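Local atomic coordinates of klebicin C activity (Klebsiella pneumoniae, PDB entry 7NNA), a protein that is a bacteriocin that probably enters target bacteria through the efflux channel TolC, this fragment being its elongated helical Tol-binding domain. Residues Ser13-Ala23 with Ala162-Glu173. Residues are numbered along the deposited sequence; the frame is centred on the assembly and turned at random. Where two conformers were deposited one is given.
Sequences SLTRLQAESSA and AEADRIAAEKAE
In the antiparallel helical hairpin built from helices 14-79 and 93-197, the N-terminal end of the first helix is joined to the second by a salt bridge between Arg16 and Glu173 and a seam of small residues. The axes pass within 8.2 Å at a crossing angle of -162°, a closeness matched by the small side chains Ala19, Ser22, Ala162 and Ala169 at the interface. Arg16 grips Glu173 side-on with two nitrogens: NE donates to OE2 at 2.8 Å and NH2 to OE1 at 3.0 Å. Both oxygens are met on their syn sides and lie near the guanidinium plane, while the carboxylate is turned 34° from it. A bend at chi2 (-63°) brings the Arg16 guanidinium over Ala169, whose CB packs against one face. In the conformer given, Ser22 OG donates to Asp165 OD2 over 2.7 Å, on the anti side of the carboxylate, and Lys161 forms a salt bridge to the same oxygen. One turn before Ser22, Ala19 CA rests 3.7 Å from CB of the same Asp165. Waters span the backbones, one donating to the carbonyls of Thr15 and Asp165, another to those of Ala19 and Ala162. At the helix start, Ser13 OG caps Arg16 N and shares a third water with Thr15 OG1; that water also donates to Ala169 O and, at 2.7 Å, to Glu173 OE2.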
loop_
_atom_site.group_PDB
_atom_site.type_symbol
_atom_site.label_atom_id
_atom_site.label_comp_id
_atom_site.label_asym_id
_atom_site.label_seq_id
_atom_site.Cartn_x
_atom_site.Cartn_y
_atom_site.Cartn_z
ATOM N N SER A 13 4.489 -36.311 -25.060
ATOM C CA SER A 13 5.425 -36.972 -24.151
ATOM C C SER A 13 5.188 -36.472 -22.723
ATOM O O SER A 13 4.707 -35.336 -22.542
ATOM C CB SER A 13 6.862 -36.651 -24.555
ATOM O OG SER A 13 7.191 -35.274 -24.383
ATOM N N LEU A 14 5.549 -37.292 -21.701
ATOM C CA LEU A 14 5.335 -36.867 -20.326
ATOM C C LEU A 14 6.149 -35.586 -20.014
ATOM O O LEU A 14 5.635 -34.690 -19.330
ATOM C CB LEU A 14 5.676 -38.019 -19.348
ATOM C CG LEU A 14 5.607 -37.643 -17.864
ATOM C CD1 LEU A 14 4.169 -37.226 -17.455
ATOM C CD2 LEU A 14 6.133 -38.780 -16.969
ATOM N N THR A 15 7.392 -35.466 -20.570
ATOM C CA THR A 15 8.183 -34.254 -20.293
ATOM C C THR A 15 7.533 -33.045 -20.902
ATOM O O THR A 15 7.563 -31.961 -20.278
ATOM C CB THR A 15 9.634 -34.374 -20.750
ATOM O OG1 THR A 15 9.627 -34.822 -22.110
ATOM C CG2 THR A 15 10.436 -35.336 -19.910
ATOM N N ARG A 16 6.923 -33.184 -22.106
ATOM C CA ARG A 16 6.240 -32.000 -22.679
ATOM C C ARG A 16 5.013 -31.668 -21.862
ATOM O O ARG A 16 4.714 -30.474 -21.687
ATOM C CB ARG A 16 5.808 -32.209 -24.141
ATOM C CG ARG A 16 6.850 -31.847 -25.162
ATOM C CD ARG A 16 7.275 -30.378 -25.190
ATOM N NE ARG A 16 8.482 -30.335 -26.018
ATOM C CZ ARG A 16 9.317 -29.317 -26.133
ATOM N NH1 ARG A 16 9.073 -28.182 -25.511
ATOM N NH2 ARG A 16 10.401 -29.425 -26.883
ATOM N N LEU A 17 4.254 -32.686 -21.416
ATOM C CA LEU A 17 3.072 -32.408 -20.582
ATOM C C LEU A 17 3.439 -31.737 -19.272
ATOM O O LEU A 17 2.710 -30.831 -18.811
ATOM C CB LEU A 17 2.223 -33.663 -20.376
ATOM C CG LEU A 17 1.617 -34.166 -21.696
ATOM C CD1 LEU A 17 1.029 -35.589 -21.554
ATOM C CD2 LEU A 17 0.630 -33.196 -22.229
ATOM N N GLN A 18 4.570 -32.156 -18.643
ATOM C CA GLN A 18 5.084 -31.544 -17.413
ATOM C C GLN A 18 5.520 -30.092 -17.689
ATOM O O GLN A 18 5.277 -29.225 -16.866
ATOM C CB GLN A 18 6.281 -32.352 -16.845
ATOM C CG GLN A 18 5.891 -33.756 -16.385
ATOM C CD GLN A 18 6.077 -33.975 -14.891
ATOM O OE1 GLN A 18 5.391 -33.377 -14.074
ATOM N NE2 GLN A 18 7.001 -34.863 -14.498
ATOM N N ALA A 19 6.154 -29.820 -18.840
ATOM C CA ALA A 19 6.549 -28.428 -19.193
ATOM C C ALA A 19 5.266 -27.576 -19.388
ATOM O O ALA A 19 5.259 -26.411 -18.988
ATOM C CB ALA A 19 7.402 -28.410 -20.492
ATOM N N GLU A 20 4.190 -28.122 -19.979
ATOM C CA GLU A 20 2.931 -27.314 -20.093
ATOM C C GLU A 20 2.394 -26.990 -18.716
ATOM O O GLU A 20 1.930 -25.879 -18.490
ATOM C CB GLU A 20 1.840 -28.107 -20.862
ATOM C CG GLU A 20 2.105 -28.113 -22.356
ATOM C CD GLU A 20 1.021 -28.801 -23.173
ATOM O OE1 GLU A 20 -0.100 -28.993 -22.650
ATOM O OE2 GLU A 20 1.289 -29.140 -24.349
ATOM N N SER A 21 2.429 -27.970 -17.788
ATOM C CA SER A 21 1.911 -27.748 -16.422
ATOM C C SER A 21 2.688 -26.633 -15.715
ATOM O O SER A 21 2.065 -25.722 -15.115
ATOM C CB SER A 21 1.923 -29.041 -15.573
ATOM O OG SER A 21 1.710 -28.713 -14.185
ATOM N N SER A 22 4.030 -26.668 -15.783
ATOM C CA SER A 22 4.793 -25.612 -15.081
ATOM C C SER A 22 4.731 -24.271 -15.793
ATOM O O SER A 22 4.792 -23.239 -15.109
ATOM C CB SER A 22 6.241 -26.028 -14.848
ATOM O OG SER A 22 6.810 -26.483 -16.061
ATOM N N ALA A 23 4.587 -24.246 -17.148
ATOM C CA ALA A 23 4.428 -22.947 -17.843
ATOM C C ALA A 23 3.080 -22.310 -17.329
ATOM O O ALA A 23 3.002 -21.092 -17.112
ATOM C CB ALA A 23 4.305 -23.151 -19.325
ATOM N N ALA A 162 9.568 -23.756 -14.810
ATOM C CA ALA A 162 9.013 -23.818 -16.169
ATOM C C ALA A 162 10.175 -23.931 -17.192
ATOM O O ALA A 162 10.126 -24.764 -18.103
ATOM C CB ALA A 162 8.196 -22.548 -16.454
ATOM N N GLU A 163 11.255 -23.168 -16.967
ATOM C CA GLU A 163 12.394 -23.203 -17.867
ATOM C C GLU A 163 13.102 -24.543 -17.806
ATOM O O GLU A 163 13.430 -25.109 -18.853
ATOM C CB GLU A 163 13.364 -22.029 -17.595
ATOM C CG GLU A 163 14.565 -22.083 -18.527
ATOM C CD GLU A 163 14.409 -21.442 -19.895
ATOM O OE1 GLU A 163 13.471 -20.632 -20.083
ATOM O OE2 GLU A 163 15.225 -21.760 -20.794
ATOM N N ALA A 164 13.320 -25.085 -16.589
ATOM C CA ALA A 164 13.990 -26.360 -16.449
ATOM C C ALA A 164 13.161 -27.469 -17.109
ATOM O O ALA A 164 13.747 -28.382 -17.709
ATOM C CB ALA A 164 14.240 -26.662 -14.977
ATOM N N ASP A 165 11.841 -27.417 -16.959
ATOM C CA ASP A 165 10.977 -28.424 -17.574
ATOM C C ASP A 165 10.991 -28.336 -19.068
ATOM O O ASP A 165 11.002 -29.384 -19.741
ATOM C CB ASP A 165 9.523 -28.361 -17.047
ATOM C CG ASP A 165 9.379 -28.752 -15.567
ATOM O OD1 ASP A 165 10.348 -29.239 -14.984
ATOM O OD2 ASP A 165 8.328 -28.481 -14.985
ATOM N N ARG A 166 11.000 -27.126 -19.607
ATOM C CA ARG A 166 11.070 -26.972 -21.075
ATOM C C ARG A 166 12.417 -27.547 -21.616
ATOM O O ARG A 166 12.434 -28.244 -22.649
ATOM C CB ARG A 166 10.941 -25.494 -21.474
ATOM C CG ARG A 166 10.704 -25.308 -22.958
ATOM C CD ARG A 166 10.950 -23.880 -23.346
ATOM N NE ARG A 166 12.298 -23.784 -23.862
ATOM C CZ ARG A 166 13.331 -23.276 -23.218
ATOM N NH1 ARG A 166 13.165 -22.711 -22.031
ATOM N NH2 ARG A 166 14.540 -23.283 -23.780
ATOM N N ILE A 167 13.529 -27.255 -20.950
ATOM C CA ILE A 167 14.838 -27.750 -21.399
ATOM C C ILE A 167 14.872 -29.279 -21.262
ATOM O O ILE A 167 15.424 -29.956 -22.151
ATOM C CB ILE A 167 15.998 -27.007 -20.633
ATOM C CG1 ILE A 167 16.138 -25.577 -21.115
ATOM C CG2 ILE A 167 17.378 -27.726 -20.685
ATOM C CD1 ILE A 167 16.912 -24.704 -20.116
ATOM N N ALA A 168 14.241 -29.841 -20.208
ATOM C CA ALA A 168 14.215 -31.313 -20.047
ATOM C C ALA A 168 13.417 -31.935 -21.187
ATOM O O ALA A 168 13.811 -32.971 -21.735
ATOM C CB ALA A 168 13.569 -31.679 -18.708
ATOM N N ALA A 169 12.300 -31.284 -21.591
ATOM C CA ALA A 169 11.508 -31.782 -22.712
ATOM C C ALA A 169 12.326 -31.764 -24.007
ATOM O O ALA A 169 12.312 -32.752 -24.809
ATOM C CB ALA A 169 10.212 -30.964 -22.833
ATOM N N GLU A 170 13.102 -30.686 -24.209
ATOM C CA GLU A 170 13.953 -30.568 -25.409
ATOM C C GLU A 170 15.054 -31.632 -25.429
ATOM O O GLU A 170 15.346 -32.226 -26.491
ATOM C CB GLU A 170 14.563 -29.153 -25.440
ATOM C CG GLU A 170 13.517 -28.078 -25.684
ATOM C CD GLU A 170 14.017 -26.648 -25.506
ATOM O OE1 GLU A 170 15.254 -26.453 -25.440
ATOM O OE2 GLU A 170 13.176 -25.718 -25.470
ATOM N N LYS A 171 15.637 -31.912 -24.258
ATOM C CA LYS A 171 16.696 -32.910 -24.102
ATOM C C LYS A 171 16.166 -34.302 -24.336
ATOM O O LYS A 171 16.861 -35.118 -24.960
ATOM C CB LYS A 171 17.302 -32.819 -22.681
ATOM C CG LYS A 171 18.553 -33.686 -22.463
ATOM C CD LYS A 171 19.267 -33.214 -21.178
ATOM C CE LYS A 171 20.081 -34.277 -20.467
ATOM N NZ LYS A 171 21.010 -33.659 -19.487
ATOM N N ALA A 172 14.939 -34.594 -23.877
ATOM C CA ALA A 172 14.339 -35.919 -24.086
ATOM C C ALA A 172 14.094 -36.157 -25.570
ATOM O O ALA A 172 14.295 -37.270 -26.060
ATOM C CB ALA A 172 13.023 -36.050 -23.306
ATOM N N GLU A 173 13.675 -35.119 -26.296
ATOM C CA GLU A 173 13.467 -35.235 -27.744
ATOM C C GLU A 173 14.817 -35.333 -28.473
ATOM O O GLU A 173 14.963 -36.172 -29.355
ATOM C CB GLU A 173 12.669 -34.030 -28.252
ATOM C CG GLU A 173 11.204 -34.126 -27.913
ATOM C CD GLU A 173 10.491 -32.781 -27.862
ATOM O OE1 GLU A 173 10.968 -31.823 -28.515
ATOM O OE2 GLU A 173 9.446 -32.689 -27.172
HETATM O O HOH W 1 9.729 -34.362 -25.039
HETATM O O HOH W 2 9.620 -31.497 -18.620
HETATM O O HOH W 3 10.950 -25.941 -26.505
HETATM O O HOH W 4 7.588 -24.996 -19.336
#